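Local coordinates for protein superoxide dismutase (Anaplasma phagocytophilum, PDB 3JS4) that probably removes superoxide by dismutating it to oxygen and hydrogen peroxide through cycles of reduction and oxidation of an active-site iron, at residues 92-100 with 168-176; 147-157 with 178-188. All coordinates share one frame; numbering follows the deposited sequence.

Contact 1. Residues 92-100 with 168-176. With NA (sodium ion), chain F.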
loop_
_atom_site.group_PDB
_atom_site.type_symbol
_atom_site.label_atom_id
_atom_site.label_comp_id
_atom_site.label_asym_id
_atom_site.label_seq_id
_atom_site.Cartn_x
_atom_site.Cartn_y
_atom_site.Cartn_z
ATOM N N PHE A 92 -6.072 -0.639 15.721
ATOM C CA PHE A 92 -5.214 -1.246 14.711
ATOM C C PHE A 92 -5.816 -1.173 13.304
ATOM O O PHE A 92 -5.165 -0.698 12.367
ATOM C CB PHE A 92 -4.875 -2.700 15.055
ATOM C CG PHE A 92 -4.424 -3.501 13.860
ATOM C CD1 PHE A 92 -3.167 -3.279 13.305
ATOM C CD2 PHE A 92 -5.284 -4.437 13.260
ATOM C CE1 PHE A 92 -2.741 -4.002 12.176
ATOM C CE2 PHE A 92 -4.881 -5.171 12.118
ATOM C CZ PHE A 92 -3.603 -4.949 11.569
ATOM N N ASN A 93 -7.045 -1.661 13.151
ATOM C CA ASN A 93 -7.702 -1.643 11.837
ATOM C C ASN A 93 -7.667 -0.243 11.201
ATOM O O ASN A 93 -7.367 -0.105 10.007
ATOM C CB ASN A 93 -9.166 -2.089 11.954
ATOM C CG ASN A 93 -9.322 -3.571 12.272
ATOM O OD1 ASN A 93 -8.425 -4.386 12.023
ATOM N ND2 ASN A 93 -10.503 -3.930 12.787
ATOM N N ASN A 94 -8.013 0.791 11.982
ATOM C CA ASN A 94 -8.068 2.153 11.433
ATOM C C ASN A 94 -6.712 2.814 11.174
ATOM O O ASN A 94 -6.519 3.401 10.089
ATOM C CB ASN A 94 -9.014 3.071 12.246
ATOM C CG ASN A 94 -10.470 2.650 12.092
ATOM O OD1 ASN A 94 -11.146 3.049 11.141
ATOM N ND2 ASN A 94 -10.939 1.778 13.001
ATOM N N ALA A 95 -5.797 2.716 12.148
ATOM C CA ALA A 95 -4.426 3.233 11.982
ATOM C C ALA A 95 -3.736 2.554 10.807
ATOM O O ALA A 95 -3.112 3.218 9.980
ATOM C CB ALA A 95 -3.599 3.021 13.251
ATOM N N ALA A 96 -3.874 1.225 10.722
ATOM C CA ALA A 96 -3.239 0.449 9.662
ATOM C C ALA A 96 -3.817 0.841 8.318
ATOM O O ALA A 96 -3.075 1.024 7.340
ATOM C CB ALA A 96 -3.396 -1.106 9.914
ATOM N N GLN A 97 -5.138 0.992 8.254
ATOM C CA GLN A 97 -5.735 1.423 6.982
ATOM C C GLN A 97 -5.290 2.818 6.568
ATOM O O GLN A 97 -5.108 3.080 5.367
ATOM C CB GLN A 97 -7.266 1.255 6.965
ATOM C CG GLN A 97 -7.708 -0.240 6.895
ATOM C CD GLN A 97 -7.386 -0.879 5.556
ATOM O OE1 GLN A 97 -6.249 -1.271 5.291
ATOM N NE2 GLN A 97 -8.392 -1.012 4.717
ATOM N N ILE A 98 -5.073 3.718 7.537
ATOM C CA ILE A 98 -4.596 5.059 7.150
ATOM C C ILE A 98 -3.178 4.956 6.579
ATOM O O ILE A 98 -2.873 5.501 5.503
ATOM C CB ILE A 98 -4.588 6.080 8.311
ATOM C CG1 ILE A 98 -6.000 6.345 8.857
ATOM C CG2 ILE A 98 -3.968 7.401 7.816
ATOM C CD1 ILE A 98 -5.969 7.054 10.269
ATOM N N TRP A 99 -2.319 4.254 7.316
ATOM C CA TRP A 99 -0.919 4.044 6.905
ATOM C C TRP A 99 -0.872 3.362 5.529
ATOM O O TRP A 99 -0.129 3.791 4.641
ATOM C CB TRP A 99 -0.157 3.195 7.957
ATOM C CG TRP A 99 1.371 3.175 7.704
ATOM C CD1 TRP A 99 2.326 3.950 8.339
ATOM C CD2 TRP A 99 2.089 2.355 6.757
ATOM N NE1 TRP A 99 3.576 3.667 7.835
ATOM C CE2 TRP A 99 3.463 2.696 6.865
ATOM C CE3 TRP A 99 1.703 1.363 5.829
ATOM C CZ2 TRP A 99 4.460 2.082 6.077
ATOM C CZ3 TRP A 99 2.697 0.753 5.039
ATOM C CH2 TRP A 99 4.067 1.115 5.185
ATOM N N ASN A 100 -1.660 2.300 5.345
ATOM C CA ASN A 100 -1.694 1.587 4.062
ATOM C C ASN A 100 -2.134 2.459 2.876
ATOM O O ASN A 100 -1.575 2.366 1.783
ATOM C CB ASN A 100 -2.657 0.404 4.128
ATOM C CG ASN A 100 -2.219 -0.666 5.119
ATOM O OD1 ASN A 100 -1.052 -0.752 5.479
ATOM N ND2 ASN A 100 -3.173 -1.503 5.544
ATOM N N ALA A 168 -4.138 -9.831 4.223
ATOM C CA ALA A 168 -5.587 -9.724 4.416
ATOM C C ALA A 168 -5.961 -8.414 5.117
ATOM O O ALA A 168 -5.257 -7.957 6.009
ATOM C CB ALA A 168 -6.106 -10.940 5.240
ATOM N N ASN A 169 -7.096 -7.842 4.705
ATOM C CA ASN A 169 -7.767 -6.766 5.430
ATOM C C ASN A 169 -6.835 -5.581 5.666
ATOM O O ASN A 169 -6.474 -4.919 4.691
ATOM C CB ASN A 169 -8.427 -7.317 6.695
ATOM C CG ASN A 169 -9.470 -8.382 6.375
ATOM O OD1 ASN A 169 -10.098 -8.361 5.302
ATOM N ND2 ASN A 169 -9.667 -9.303 7.295
ATOM N N ALA A 170 -6.388 -5.357 6.908
ATOM C CA ALA A 170 -5.474 -4.239 7.188
ATOM C C ALA A 170 -4.007 -4.621 7.478
ATOM O O ALA A 170 -3.183 -3.732 7.745
ATOM C CB ALA A 170 -6.019 -3.348 8.341
ATOM N N ASP A 171 -3.692 -5.914 7.420
ATOM C CA ASP A 171 -2.340 -6.416 7.672
ATOM C C ASP A 171 -1.356 -5.834 6.645
ATOM O O ASP A 171 -1.726 -5.553 5.507
ATOM C CB ASP A 171 -2.319 -7.955 7.613
ATOM C CG ASP A 171 -3.081 -8.603 8.768
ATOM O OD1 ASP A 171 -3.600 -7.896 9.658
ATOM O OD2 ASP A 171 -3.174 -9.840 8.782
ATOM N N SER A 172 -0.104 -5.652 7.072
ATOM C CA SER A 172 0.939 -5.085 6.231
ATOM C C SER A 172 2.303 -5.610 6.697
ATOM O O SER A 172 2.393 -6.237 7.783
ATOM C CB SER A 172 0.948 -3.558 6.322
ATOM O OG SER A 172 1.536 -3.152 7.553
ATOM N N PRO A 173 3.363 -5.342 5.897
ATOM C CA PRO A 173 4.724 -5.707 6.284
ATOM C C PRO A 173 5.197 -5.067 7.588
ATOM O O PRO A 173 6.174 -5.545 8.143
ATOM C CB PRO A 173 5.570 -5.251 5.073
ATOM C CG PRO A 173 4.646 -5.471 3.905
ATOM C CD PRO A 173 3.286 -5.028 4.453
ATOM N N LEU A 174 4.517 -4.024 8.095
ATOM C CA LEU A 174 4.857 -3.478 9.425
ATOM C C LEU A 174 4.738 -4.536 10.519
ATOM O O LEU A 174 5.363 -4.424 11.592
ATOM C CB LEU A 174 3.976 -2.272 9.792
ATOM C CG LEU A 174 4.108 -0.963 8.999
ATOM C CD1 LEU A 174 3.176 0.076 9.600
ATOM C CD2 LEU A 174 5.552 -0.423 8.938
ATOM N N LEU A 175 3.927 -5.551 10.255
ATOM C CA LEU A 175 3.720 -6.670 11.187
ATOM C C LEU A 175 4.802 -7.778 11.122
ATOM O O LEU A 175 4.833 -8.664 11.994
ATOM C CB LEU A 175 2.320 -7.285 10.980
ATOM C CG LEU A 175 1.108 -6.339 11.171
ATOM C CD1 LEU A 175 -0.203 -7.101 11.036
ATOM C CD2 LEU A 175 1.181 -5.565 12.532
ATOM N N THR A 176 5.661 -7.727 10.099
ATOM C CA THR A 176 6.633 -8.809 9.851
ATOM C C THR A 176 8.057 -8.303 9.929
ATOM O O THR A 176 8.436 -7.405 9.175
ATOM C CB THR A 176 6.389 -9.454 8.460
ATOM O OG1 THR A 176 5.081 -10.037 8.445
ATOM C CG2 THR A 176 7.445 -10.543 8.145
HETATM NA NA NA F . 8.529 -5.224 8.304
HETATM O O HOH W 1 10.753 -5.257 8.848
HETATM O O HOH W 2 8.649 -2.927 8.152
#
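The amide nitrogen ND2 of Asn100 is tied to both Ala170 and Gln97 where the loop 168-176 lies against the helix 92-100. It donates to the backbone O of Ala170 at 3.1 Å with an N-H...O angle of 160°, and to OE1 of Gln97, one helical turn back, over the same 3.1 Å from ND2. Both acceptors lie close to the amide plane of Asn100, which fixes the rotation of the group. The two carbonyls are used differently: ND2 sits in the plane of the Gln97 amide carbonyl but well above that of Ala170. Gln97 bends at chi2 (-69°) to reach this place, and its NE2 is bonded to Tyr53.

The side chain of Ala170 packs against the helix, its CB 3.8 Å from CB of Ala96, with the bent chain of Gln97 alongside. The type II' turn from Ala168 to Asp171 presents this methyl group. Farther along the loop, CD1 of Leu174 sits over the face of the Trp99 indole, 3.8 Å from the centroid of its five-membered ring and 11° off the normal, a CH-pi contact. At the start of the helix segment, the Phe92 ring turns its edge to OD1 of Asp171, 3.5 Å from CZ. An ST turn, Leu174 N to Ser172 OG, shapes the chain ahead of the sodium ion, which takes O of Pro173 and O of Thr176.

The side chain of Gln97 lies about 5 Å from the bound iron. The doubly bonded Asn100 amide thus positions a second-shell residue and joins the alpha-hairpin domain to the C-terminal one.

Contact 2. Residues 147-157 with 178-188. With NA (sodium ion), chain F; FE (Fe (III) ion), chain E.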
loop_
_atom_site.group_PDB
_atom_site.type_symbol
_atom_site.label_atom_id
_atom_site.label_comp_id
_atom_site.label_asym_id
_atom_site.label_seq_id
_atom_site.Cartn_x
_atom_site.Cartn_y
_atom_site.Cartn_z
ATOM N N GLY A 147 -10.998 -12.200 -0.806
ATOM C CA GLY A 147 -11.578 -11.144 0.035
ATOM C C GLY A 147 -10.783 -9.850 -0.064
ATOM O O GLY A 147 -10.170 -9.562 -1.103
ATOM N N SER A 148 -10.806 -9.073 1.015
ATOM C CA SER A 148 -10.182 -7.744 1.044
ATOM C C SER A 148 -8.706 -7.852 1.415
ATOM O O SER A 148 -8.333 -8.722 2.203
ATOM C CB SER A 148 -10.887 -6.864 2.101
ATOM O OG SER A 148 -12.306 -6.850 1.926
ATOM N N GLY A 149 -7.878 -6.952 0.881
ATOM C CA GLY A 149 -6.465 -6.913 1.253
ATOM C C GLY A 149 -5.563 -6.074 0.378
ATOM O O GLY A 149 -6.025 -5.147 -0.301
ATOM N N TRP A 150 -4.269 -6.414 0.400
ATOM C CA TRP A 150 -3.216 -5.599 -0.192
ATOM C C TRP A 150 -2.141 -6.500 -0.824
ATOM O O TRP A 150 -1.818 -7.571 -0.293
ATOM C CB TRP A 150 -2.538 -4.731 0.888
ATOM C CG TRP A 150 -3.486 -3.803 1.571
ATOM C CD1 TRP A 150 -4.296 -4.094 2.632
ATOM C CD2 TRP A 150 -3.768 -2.429 1.211
ATOM N NE1 TRP A 150 -5.053 -2.985 2.970
ATOM C CE2 TRP A 150 -4.753 -1.953 2.115
ATOM C CE3 TRP A 150 -3.263 -1.556 0.240
ATOM C CZ2 TRP A 150 -5.264 -0.629 2.064
ATOM C CZ3 TRP A 150 -3.762 -0.236 0.200
ATOM C CH2 TRP A 150 -4.765 0.197 1.092
ATOM N N VAL A 151 -1.557 -6.032 -1.923
ATOM C CA VAL A 151 -0.382 -6.672 -2.523
ATOM C C VAL A 151 0.836 -5.761 -2.304
ATOM O O VAL A 151 0.757 -4.542 -2.507
ATOM C CB VAL A 151 -0.641 -6.938 -4.009
ATOM C CG1 VAL A 151 0.572 -7.536 -4.723
ATOM C CG2 VAL A 151 -1.855 -7.850 -4.139
ATOM N N TRP A 152 1.934 -6.351 -1.844
ATOM C CA TRP A 152 3.161 -5.601 -1.559
ATOM C C TRP A 152 4.355 -6.086 -2.384
ATOM O O TRP A 152 4.611 -7.299 -2.470
ATOM C CB TRP A 152 3.530 -5.720 -0.067
ATOM C CG TRP A 152 2.380 -5.425 0.849
ATOM C CD1 TRP A 152 1.384 -6.278 1.215
ATOM C CD2 TRP A 152 2.084 -4.167 1.478
ATOM N NE1 TRP A 152 0.485 -5.635 2.035
ATOM C CE2 TRP A 152 0.886 -4.340 2.212
ATOM C CE3 TRP A 152 2.715 -2.916 1.492
ATOM C CZ2 TRP A 152 0.314 -3.313 2.982
ATOM C CZ3 TRP A 152 2.124 -1.873 2.256
ATOM C CH2 TRP A 152 0.947 -2.091 2.977
ATOM N N LEU A 153 5.110 -5.137 -2.936
ATOM C CA LEU A 153 6.492 -5.388 -3.336
ATOM C C LEU A 153 7.346 -5.068 -2.112
ATOM O O LEU A 153 7.253 -3.970 -1.545
ATOM C CB LEU A 153 6.920 -4.518 -4.537
ATOM C CG LEU A 153 8.374 -4.654 -5.014
ATOM C CD1 LEU A 153 8.691 -6.128 -5.380
ATOM C CD2 LEU A 153 8.694 -3.717 -6.205
ATOM N N VAL A 154 8.148 -6.029 -1.678
ATOM C CA VAL A 154 8.972 -5.825 -0.486
ATOM C C VAL A 154 10.403 -6.214 -0.739
ATOM O O VAL A 154 10.681 -6.980 -1.682
ATOM C CB VAL A 154 8.463 -6.643 0.748
ATOM C CG1 VAL A 154 7.021 -6.266 1.077
ATOM C CG2 VAL A 154 8.615 -8.177 0.516
ATOM N N TYR A 155 11.305 -5.696 0.103
ATOM C CA TYR A 155 12.654 -6.235 0.183
ATOM C C TYR A 155 12.782 -7.136 1.413
ATOM O O TYR A 155 12.608 -6.687 2.544
ATOM C CB TYR A 155 13.716 -5.133 0.201
ATOM C CG TYR A 155 15.121 -5.690 0.304
ATOM C CD1 TYR A 155 15.771 -6.191 -0.814
ATOM C CD2 TYR A 155 15.781 -5.751 1.531
ATOM C CE1 TYR A 155 17.049 -6.718 -0.724
ATOM C CE2 TYR A 155 17.067 -6.289 1.638
ATOM C CZ TYR A 155 17.686 -6.764 0.503
ATOM O OH TYR A 155 18.949 -7.292 0.578
ATOM N N ASP A 156 13.089 -8.407 1.165
ATOM C CA ASP A 156 13.175 -9.435 2.186
ATOM C C ASP A 156 14.632 -9.515 2.617
ATOM O O ASP A 156 15.496 -9.974 1.853
ATOM C CB ASP A 156 12.693 -10.778 1.609
ATOM C CG ASP A 156 12.715 -11.917 2.623
ATOM O OD1 ASP A 156 11.684 -12.604 2.745
ATOM O OD2 ASP A 156 13.746 -12.137 3.290
ATOM N N GLU A 157 14.893 -9.052 3.836
ATOM C CA GLU A 157 16.259 -8.983 4.362
ATOM C C GLU A 157 16.963 -10.329 4.496
ATOM O O GLU A 157 18.187 -10.391 4.387
ATOM C CB GLU A 157 16.282 -8.243 5.695
ATOM C CG GLU A 157 16.073 -6.744 5.521
ATOM C CD GLU A 157 15.671 -6.041 6.816
ATOM O OE1 GLU A 157 15.917 -6.604 7.911
ATOM O OE2 GLU A 157 15.105 -4.925 6.728
ATOM N N GLY A 178 11.952 -8.057 9.277
ATOM C CA GLY A 178 12.830 -8.363 8.138
ATOM C C GLY A 178 12.197 -8.222 6.760
ATOM O O GLY A 178 12.678 -8.811 5.798
ATOM N N GLN A 179 11.135 -7.425 6.663
ATOM C CA GLN A 179 10.398 -7.261 5.425
ATOM C C GLN A 179 10.102 -5.773 5.193
ATOM O O GLN A 179 9.221 -5.194 5.850
ATOM C CB GLN A 179 9.103 -8.066 5.521
ATOM C CG GLN A 179 8.451 -8.359 4.211
ATOM C CD GLN A 179 7.218 -9.230 4.363
ATOM O OE1 GLN A 179 7.226 -10.404 3.969
ATOM N NE2 GLN A 179 6.153 -8.670 4.941
ATOM N N LEU A 180 10.866 -5.140 4.303
ATOM C CA LEU A 180 10.742 -3.698 4.106
ATOM C C LEU A 180 9.762 -3.419 2.961
ATOM O O LEU A 180 10.014 -3.832 1.832
ATOM C CB LEU A 180 12.114 -3.070 3.814
ATOM C CG LEU A 180 12.139 -1.598 3.383
ATOM C CD1 LEU A 180 12.054 -0.649 4.579
ATOM C CD2 LEU A 180 13.388 -1.304 2.560
ATOM N N PRO A 181 8.634 -2.737 3.254
ATOM C CA PRO A 181 7.672 -2.474 2.164
ATOM C C PRO A 181 8.198 -1.407 1.215
ATOM O O PRO A 181 8.809 -0.429 1.666
ATOM C CB PRO A 181 6.416 -1.966 2.895
ATOM C CG PRO A 181 6.904 -1.452 4.223
ATOM C CD PRO A 181 8.165 -2.229 4.564
ATOM N N LEU A 182 7.946 -1.594 -0.079
ATOM C CA LEU A 182 8.407 -0.678 -1.122
ATOM C C LEU A 182 7.285 -0.038 -1.927
ATOM O O LEU A 182 7.404 1.117 -2.349
ATOM C CB LEU A 182 9.367 -1.390 -2.084
ATOM C CG LEU A 182 10.579 -2.127 -1.492
ATOM C CD1 LEU A 182 11.348 -2.895 -2.590
ATOM C CD2 LEU A 182 11.523 -1.170 -0.732
ATOM N N ALA A 183 6.224 -0.814 -2.177
ATOM C CA ALA A 183 5.023 -0.328 -2.880
ATOM C C ALA A 183 3.855 -1.244 -2.572
ATOM O O ALA A 183 4.054 -2.427 -2.267
ATOM C CB ALA A 183 5.260 -0.270 -4.405
ATOM N N THR A 184 2.630 -0.710 -2.661
ATOM C CA THR A 184 1.456 -1.531 -2.444
ATOM C C THR A 184 0.372 -1.211 -3.478
ATOM O O THR A 184 0.305 -0.105 -4.018
ATOM C CB THR A 184 0.882 -1.409 -0.989
ATOM O OG1 THR A 184 -0.098 -2.428 -0.749
ATOM C CG2 THR A 184 0.227 -0.047 -0.740
ATOM N N MET A 185 -0.460 -2.210 -3.722
ATOM C CA MET A 185 -1.661 -2.115 -4.524
ATOM C C MET A 185 -2.834 -2.630 -3.681
ATOM O O MET A 185 -2.865 -3.805 -3.272
ATOM C CB MET A 185 -1.508 -2.975 -5.777
ATOM C CG MET A 185 -2.799 -3.082 -6.587
ATOM S SD MET A 185 -2.644 -4.126 -8.057
ATOM C CE MET A 185 -2.415 -5.766 -7.342
ATOM N N ASP A 186 -3.766 -1.732 -3.392
ATOM C CA ASP A 186 -5.012 -2.041 -2.684
ATOM C C ASP A 186 -5.845 -3.006 -3.523
ATOM O O ASP A 186 -6.173 -2.702 -4.687
ATOM C CB ASP A 186 -5.780 -0.709 -2.523
ATOM C CG ASP A 186 -6.964 -0.786 -1.567
ATOM O OD1 ASP A 186 -7.325 -1.869 -1.091
ATOM O OD2 ASP A 186 -7.565 0.275 -1.311
ATOM N N VAL A 187 -6.193 -4.167 -2.971
ATOM C CA VAL A 187 -7.187 -5.018 -3.635
ATOM C C VAL A 187 -8.534 -5.189 -2.894
ATOM O O VAL A 187 -9.337 -6.086 -3.250
ATOM C CB VAL A 187 -6.601 -6.393 -4.133
ATOM C CG1 VAL A 187 -5.440 -6.147 -5.145
ATOM C CG2 VAL A 187 -6.185 -7.272 -2.994
ATOM N N TRP A 188 -8.809 -4.315 -1.909
ATOM C CA TRP A 188 -10.177 -4.221 -1.430
ATOM C C TRP A 188 -11.030 -3.904 -2.645
ATOM O O TRP A 188 -10.623 -3.107 -3.529
ATOM C CB TRP A 188 -10.356 -3.111 -0.398
ATOM C CG TRP A 188 -9.861 -3.417 1.015
ATOM C CD1 TRP A 188 -8.566 -3.682 1.404
ATOM C CD2 TRP A 188 -10.644 -3.403 2.211
ATOM N NE1 TRP A 188 -8.506 -3.880 2.769
ATOM C CE2 TRP A 188 -9.763 -3.693 3.292
ATOM C CE3 TRP A 188 -12.004 -3.147 2.485
ATOM C CZ2 TRP A 188 -10.198 -3.759 4.623
ATOM C CZ3 TRP A 188 -12.438 -3.219 3.824
ATOM C CH2 TRP A 188 -11.533 -3.526 4.869
HETATM NA NA NA F . 8.529 -5.224 8.304
HETATM FE FE FE E . -8.832 1.153 0.023
HETATM O O HOH W 3 13.358 -11.522 6.166
HETATM O O HOH W 4 9.059 -11.543 1.913
HETATM O O HOH W 1 10.753 -5.257 8.848
HETATM O O HOH W 5 -8.564 -0.532 1.489
HETATM O O HOH W 2 8.649 -2.927 8.152
#
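Trp150 and Asp186 stack across an antiparallel beta pair, 149-156 with 179-186, in the three-stranded sheet of the C-terminal domain of iron superoxide dismutases. The carboxylate lies over one face of the Trp150 indole with the two planes only 14° apart, and CB of Asp186 comes within 3.4 Å of CZ3. With CG anti to the backbone N (chi1 -168°), the Asp186 carboxylate is carried over this face and OD2 reaches the iron at 2.0 Å, alongside His45, His101 and His190. Trp188 turns its edge toward the face of Trp150, planes at 60°, while CB of Ser148 lies over the face of Trp188, 3.5 Å from the centroid of its five-membered ring.

On the same side of the sheet Thr184 lies alongside Trp152, its CB over the six-membered ring. Its hydroxyl donates to O of Val151, which also accepts from Met185 N. Across the other side, CG2 of Val151 packs on CE of Met185. A classic bulge at Leu182 and Ala183 shifts the register opposite Leu153. Gln179 O helps to bind the sodium. OD2 of Asp156 accepts from Ala159 N, and a water donates to OD1 of Asp156 and to OE1 of Gln179, 3.0 Å from each.

How the contacts relate
From the N terminus, helix 89-106 comes first and supplies 92-100; strand 149-156 follows, then the loop 168-176, and lastly strand 179-186. Contact 1 closes a loop of 67 residues, bringing the turn after strand 161-168 back to the helix of the alpha-hairpin domain. Contact 2 closes a shorter one of 20 residues within the C-terminal domain. Their segments alternate along the chain, so the two closures cross. They meet at Asn169, whose N probably bonds to Ser148 O and whose O probably accepts from Trp188 NE1. The sodium ion joins them again, bound by Pro173 and Thr176 from one and Gln179 from the other.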